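Local coordinates for CELL WALL surface anchor family protein (Streptococcus pneumoniae, PDB 2WW8) that acts as a pilus adhesin of the bacterial surface and probably mediates attachment to host cells, at residues Gln171-Asn176 against Asn197-Asn202; Val680-Glu685 against Pro716-Val721. One frame throughout, in Å; residues are numbered along the deposited sequence.

Overall arrangement
The two interactions lie side by side in one beta-rich part of the chain, with centres about 8 Å apart. Interaction 1 is mainly polar and partly buried. It ties K173, at a break in strand 171-184, to the loop between strands 187-196 and 203-218. Interaction 2 is apolar and buried, and sets L682 against I718 and the chain that follows it. Strands 171-184 and 717-718 are antiparallel neighbours, so one element of each contact belongs to the same strand pair. The K173 and R719 backbones meet there. A salt bridge from K173 to D720 also joins the polar loop contact to the border of the apolar one.

Interaction 1 of 2, residues Gln171-Asn176 against Asn197-Asn202; sequences QHKALN and NNLDDN
K173 NZ is held by several groups at once. Across the contact it gives a hydrogen bond to L199 O at 3.0 Å and a weak one from NZ to N202 OD1 at 3.2 Å. D720, outside the two segments, adds a salt bridge to the same ammonium group. A water held weakly by NZ also lies within bonding distance of D200 O. The lysine nitrogen lies above the carbonyl plane of L199, 43° out of it. N202 N bonds to L199 O at 3.1 Å from the opposite face, so this one oxygen serves both the turn and the lysine. The lysine chain runs past L199, K173 CD 3.8 Å from L199 CD1, and bends at chi3 (76°), which brings NZ to L199 O and N202 OD1. The N202 side chain crosses the lysine at about a right angle. Its amide is held at the other atom too, since N202 ND2 bonds to D720. A buried charge is thus met by a carboxylate and by oxygens of the loop. The loop is a beta-hairpin connection between antiparallel strands 187-196 and 203-218, with a type I turn at L199-N202 and a classic bulge at N197 and N198 opposite Q203.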
loop_
_atom_site.group_PDB
_atom_site.type_symbol
_atom_site.label_atom_id
_atom_site.label_comp_id
_atom_site.label_asym_id
_atom_site.label_seq_id
_atom_site.Cartn_x
_atom_site.Cartn_y
_atom_site.Cartn_z
ATOM N N GLN A 171 11.994 -21.547 -2.791
ATOM C CA GLN A 171 10.582 -21.465 -3.183
ATOM C C GLN A 171 9.753 -20.686 -2.170
ATOM O O GLN A 171 10.210 -20.428 -1.058
ATOM C CB GLN A 171 9.998 -22.866 -3.383
ATOM C CG GLN A 171 10.699 -23.691 -4.483
ATOM C CD GLN A 171 10.507 -23.068 -5.867
ATOM O OE1 GLN A 171 11.408 -22.401 -6.381
ATOM N NE2 GLN A 171 9.334 -23.268 -6.464
ATOM N N HIS A 172 8.526 -20.314 -2.535
ATOM C CA HIS A 172 7.731 -19.449 -1.672
ATOM C C HIS A 172 6.480 -20.160 -1.174
ATOM O O HIS A 172 5.849 -20.961 -1.882
ATOM C CB HIS A 172 7.379 -18.153 -2.404
ATOM C CG HIS A 172 8.509 -17.180 -2.493
ATOM N ND1 HIS A 172 9.601 -17.368 -3.317
ATOM C CD2 HIS A 172 8.721 -16.000 -1.858
ATOM C CE1 HIS A 172 10.440 -16.352 -3.186
ATOM N NE2 HIS A 172 9.923 -15.504 -2.312
ATOM N N LYS A 173 6.112 -19.806 0.050
ATOM C CA LYS A 173 4.961 -20.383 0.746
ATOM C C LYS A 173 3.665 -19.552 0.669
ATOM O O LYS A 173 2.570 -20.040 0.991
ATOM C CB LYS A 173 5.368 -20.732 2.181
ATOM C CG LYS A 173 6.141 -22.027 2.231
ATOM C CD LYS A 173 6.770 -22.309 3.581
ATOM C CE LYS A 173 5.711 -22.770 4.565
ATOM N NZ LYS A 173 6.310 -23.428 5.769
ATOM N N ALA A 174 3.779 -18.323 0.181
ATOM C CA ALA A 174 2.631 -17.418 0.188
ATOM C C ALA A 174 2.663 -16.453 -0.983
ATOM O O ALA A 174 3.761 -16.068 -1.432
ATOM C CB ALA A 174 2.585 -16.635 1.488
ATOM N N LEU A 175 1.454 -16.080 -1.417
ATOM C CA LEU A 175 1.166 -15.212 -2.580
ATOM C C LEU A 175 0.154 -14.121 -2.219
ATOM O O LEU A 175 -0.867 -14.387 -1.552
ATOM C CB LEU A 175 0.615 -15.981 -3.804
ATOM C CG LEU A 175 1.409 -17.237 -4.241
ATOM C CD1 LEU A 175 0.635 -18.085 -5.234
ATOM C CD2 LEU A 175 2.796 -16.908 -4.798
ATOM N N ASN A 176 0.447 -12.914 -2.697
ATOM C CA ASN A 176 -0.448 -11.792 -2.569
ATOM C C ASN A 176 -0.948 -11.416 -3.964
ATOM O O ASN A 176 -0.242 -11.607 -4.964
ATOM C CB ASN A 176 0.269 -10.584 -1.968
ATOM C CG ASN A 176 0.097 -10.494 -0.453
ATOM O OD1 ASN A 176 -0.845 -11.057 0.137
ATOM N ND2 ASN A 176 1.016 -9.774 0.195
ATOM N N ASN A 197 4.092 -14.206 10.402
ATOM C CA ASN A 197 4.302 -14.316 11.847
ATOM C C ASN A 197 5.205 -15.458 12.235
ATOM O O ASN A 197 6.035 -15.310 13.120
ATOM C CB ASN A 197 2.998 -14.462 12.620
ATOM C CG ASN A 197 2.068 -13.281 12.374
ATOM O OD1 ASN A 197 2.531 -12.194 12.040
ATOM N ND2 ASN A 197 0.772 -13.502 12.474
ATOM N N ASN A 198 5.019 -16.600 11.593
ATOM C CA ASN A 198 5.908 -17.726 11.867
ATOM C C ASN A 198 5.862 -18.627 10.622
ATOM O O ASN A 198 4.868 -19.311 10.351
ATOM C CB ASN A 198 5.469 -18.411 13.175
ATOM C CG ASN A 198 6.431 -19.485 13.622
ATOM O OD1 ASN A 198 7.058 -20.160 12.803
ATOM N ND2 ASN A 198 6.556 -19.668 14.930
ATOM N N LEU A 199 6.946 -18.602 9.852
ATOM C CA LEU A 199 6.946 -19.266 8.556
ATOM C C LEU A 199 6.796 -20.788 8.654
ATOM O O LEU A 199 5.948 -21.352 7.940
ATOM C CB LEU A 199 8.104 -18.848 7.628
ATOM C CG LEU A 199 8.048 -19.371 6.184
ATOM C CD1 LEU A 199 6.772 -18.962 5.410
ATOM C CD2 LEU A 199 9.327 -18.944 5.471
ATOM N N ASP A 200 7.596 -21.399 9.527
ATOM C CA ASP A 200 7.616 -22.841 9.765
ATOM C C ASP A 200 6.296 -23.359 10.277
ATOM O O ASP A 200 5.940 -24.510 10.040
ATOM C CB ASP A 200 8.736 -23.268 10.729
ATOM C CG ASP A 200 10.130 -23.027 10.148
ATOM O OD1 ASP A 200 10.292 -22.603 8.970
ATOM O OD2 ASP A 200 11.106 -23.273 10.890
ATOM N N ASP A 201 5.567 -22.515 10.981
ATOM C CA ASP A 201 4.257 -22.902 11.465
ATOM C C ASP A 201 3.057 -22.358 10.650
ATOM O O ASP A 201 1.889 -22.475 11.048
ATOM C CB ASP A 201 4.217 -22.494 12.931
ATOM C CG ASP A 201 3.038 -23.091 13.657
ATOM O OD1 ASP A 201 2.853 -24.319 13.532
ATOM O OD2 ASP A 201 2.307 -22.320 14.333
ATOM N N ASN A 202 3.341 -21.766 9.495
ATOM C CA ASN A 202 2.291 -21.276 8.596
ATOM C C ASN A 202 1.304 -20.250 9.150
ATOM O O ASN A 202 0.091 -20.372 8.912
ATOM C CB ASN A 202 1.504 -22.463 8.053
ATOM C CG ASN A 202 2.418 -23.488 7.398
ATOM O OD1 ASN A 202 3.244 -23.134 6.548
ATOM N ND2 ASN A 202 2.291 -24.752 7.805
HETATM O O HOH W 1 6.760 -25.841 7.354
#

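Interaction 2 of 2, residues Val680-Glu685 against Pro716-Val721; sequences VRLNDE and PKIRDV
L682 and I718 point their side chains at each other from two strands that are not bonded neighbours. Their CA atoms are 7.3 Å apart. I718 meets the leucine near its base: I718 CD1 is 3.7 Å from L682 CB and 3.8 Å from L682 N. The isoleucine puts CG1 between its backbone N and carbonyl carbon (chi1 60°). From there the chain runs extended, and CD1 reaches the opposing backbone.

The leucine reaches toward the later residues of 716-721, past I718. One methyl, L682 CD2, lies over the backbone after I718, 3.8 Å from R719 C and 3.7 Å from D720 N. The same methyl also touches D720 CB at 3.9 Å. The two side chains therefore meet base to end, and the leucine branch continues onto the R719-D720 peptide link.

The neighbouring side chains differ in direction. R719 points away from L682, and its guanidinium bonds to H172 O and other backbone oxygens. D720 starts toward the leucine, but its carboxylate pairs with K173 and N202. I718 also packs on A174, I193 and Y204, which extend the apolar surface.

Beyond L682 the chain leaves its strand. N683 OD1 accepts from E685 N at 2.8 Å, forming an Asx turn. R681 points away from the contact and grips D684 OD1 end-on with two nitrogens. NH1, at 3.1 Å from OD1, comes from above the carboxylate plane; NH2 comes close to the plane on the syn side. R681 also forms a salt bridge to D201.

The direct contact between these segments is apolar: methyl and methylene groups against each other and against backbone. Its cohesion should come from close packing and exclusion of water, while the charged groups beside it pair away from the leucine, R681 with D684 and D201, D720 with K173.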
loop_
_atom_site.group_PDB
_atom_site.type_symbol
_atom_site.label_atom_id
_atom_site.label_comp_id
_atom_site.label_asym_id
_atom_site.label_seq_id
_atom_site.Cartn_x
_atom_site.Cartn_y
_atom_site.Cartn_z
ATOM N N VAL A 680 -3.974 -15.602 10.787
ATOM C CA VAL A 680 -4.445 -16.930 10.376
ATOM C C VAL A 680 -3.294 -17.920 10.369
ATOM O O VAL A 680 -2.118 -17.556 10.365
ATOM C CB VAL A 680 -5.117 -16.973 8.987
ATOM C CG1 VAL A 680 -6.271 -15.920 8.894
ATOM C CG2 VAL A 680 -4.035 -16.728 7.902
ATOM N N ARG A 681 -3.703 -19.180 10.324
ATOM C CA ARG A 681 -2.807 -20.293 10.254
ATOM C C ARG A 681 -3.391 -21.321 9.274
ATOM O O ARG A 681 -4.590 -21.688 9.336
ATOM C CB ARG A 681 -2.694 -20.910 11.657
ATOM C CG ARG A 681 -1.608 -22.013 11.752
ATOM C CD ARG A 681 -1.580 -22.625 13.153
ATOM N NE ARG A 681 -0.519 -23.625 13.220
ATOM C CZ ARG A 681 -0.716 -24.931 13.078
ATOM N NH1 ARG A 681 -1.938 -25.406 12.854
ATOM N NH2 ARG A 681 0.313 -25.771 13.150
ATOM N N LEU A 682 -2.506 -21.836 8.423
ATOM C CA LEU A 682 -2.857 -23.026 7.656
ATOM C C LEU A 682 -3.193 -24.226 8.553
ATOM O O LEU A 682 -2.444 -24.594 9.461
ATOM C CB LEU A 682 -1.733 -23.363 6.673
ATOM C CG LEU A 682 -1.973 -24.520 5.706
ATOM C CD1 LEU A 682 -3.199 -24.310 4.820
ATOM C CD2 LEU A 682 -0.704 -24.713 4.875
ATOM N N ASN A 683 -4.352 -24.828 8.317
ATOM C CA ASN A 683 -4.769 -25.980 9.074
ATOM C C ASN A 683 -3.860 -27.202 8.866
ATOM O O ASN A 683 -3.338 -27.432 7.777
ATOM C CB ASN A 683 -6.211 -26.316 8.725
ATOM C CG ASN A 683 -6.695 -27.502 9.501
ATOM O OD1 ASN A 683 -6.466 -28.641 9.102
ATOM N ND2 ASN A 683 -7.329 -27.249 10.647
ATOM N N ASP A 684 -3.673 -27.985 9.914
ATOM C CA ASP A 684 -2.789 -29.145 9.861
ATOM C C ASP A 684 -3.118 -30.182 8.792
ATOM O O ASP A 684 -2.252 -31.008 8.525
ATOM C CB ASP A 684 -2.770 -29.871 11.205
ATOM C CG ASP A 684 -1.827 -29.229 12.191
ATOM O OD1 ASP A 684 -1.127 -28.253 11.824
ATOM O OD2 ASP A 684 -1.786 -29.741 13.337
ATOM N N GLU A 685 -4.319 -30.157 8.199
ATOM C CA GLU A 685 -4.733 -31.242 7.296
ATOM C C GLU A 685 -4.457 -30.868 5.843
ATOM O O GLU A 685 -4.970 -31.519 4.931
ATOM C CB GLU A 685 -6.198 -31.704 7.491
ATOM C CG GLU A 685 -6.580 -32.109 8.921
ATOM C CD GLU A 685 -5.965 -33.417 9.398
ATOM O OE1 GLU A 685 -6.126 -34.451 8.703
ATOM O OE2 GLU A 685 -5.336 -33.415 10.487
ATOM N N PRO A 716 -5.223 -13.513 -1.131
ATOM C CA PRO A 716 -3.925 -14.161 -0.957
ATOM C C PRO A 716 -4.048 -15.681 -0.825
ATOM O O PRO A 716 -5.148 -16.208 -0.598
ATOM C CB PRO A 716 -3.455 -13.629 0.406
ATOM C CG PRO A 716 -4.222 -12.297 0.570
ATOM C CD PRO A 716 -5.584 -12.729 0.081
ATOM N N LYS A 717 -2.901 -16.355 -0.950
ATOM C CA LYS A 717 -2.864 -17.821 -0.891
ATOM C C LYS A 717 -1.686 -18.241 -0.031
ATOM O O LYS A 717 -0.669 -17.539 -0.038
ATOM C CB LYS A 717 -2.639 -18.439 -2.276
ATOM C CG LYS A 717 -3.844 -18.284 -3.189
ATOM C CD LYS A 717 -3.701 -17.108 -4.117
ATOM C CE LYS A 717 -4.779 -17.195 -5.206
ATOM N NZ LYS A 717 -6.013 -16.399 -4.793
ATOM N N ILE A 718 -1.801 -19.376 0.661
ATOM C CA ILE A 718 -0.673 -19.880 1.438
ATOM C C ILE A 718 -0.617 -21.386 1.233
ATOM O O ILE A 718 -1.652 -22.024 0.921
ATOM C CB ILE A 718 -0.780 -19.533 2.947
ATOM C CG1 ILE A 718 -2.057 -20.144 3.547
ATOM C CG2 ILE A 718 -0.708 -17.993 3.138
ATOM C CD1 ILE A 718 -2.166 -20.021 5.051
ATOM N N ARG A 719 0.595 -21.938 1.376
ATOM C CA ARG A 719 0.759 -23.388 1.315
ATOM C C ARG A 719 1.862 -23.857 2.250
ATOM O O ARG A 719 2.569 -23.038 2.850
ATOM C CB ARG A 719 1.139 -23.828 -0.101
ATOM C CG ARG A 719 2.469 -23.211 -0.525
ATOM C CD ARG A 719 2.988 -23.905 -1.747
ATOM N NE ARG A 719 4.198 -23.299 -2.282
ATOM C CZ ARG A 719 4.876 -23.841 -3.282
ATOM N NH1 ARG A 719 4.427 -24.975 -3.800
ATOM N NH2 ARG A 719 5.976 -23.264 -3.741
ATOM N N ASP A 720 2.015 -25.176 2.356
ATOM C CA ASP A 720 3.165 -25.780 3.039
ATOM C C ASP A 720 3.474 -27.115 2.359
ATOM O O ASP A 720 2.672 -27.573 1.537
ATOM C CB ASP A 720 2.937 -26.008 4.540
ATOM C CG ASP A 720 4.250 -26.178 5.323
ATOM O OD1 ASP A 720 5.359 -25.948 4.783
ATOM O OD2 ASP A 720 4.188 -26.560 6.503
ATOM N N VAL A 721 4.625 -27.703 2.683
ATOM C CA VAL A 721 5.008 -28.994 2.100
ATOM C C VAL A 721 5.131 -29.965 3.270
ATOM O O VAL A 721 5.775 -29.646 4.278
ATOM C CB VAL A 721 6.315 -28.923 1.255
ATOM C CG1 VAL A 721 7.500 -28.410 2.066
ATOM C CG2 VAL A 721 6.686 -30.298 0.686
#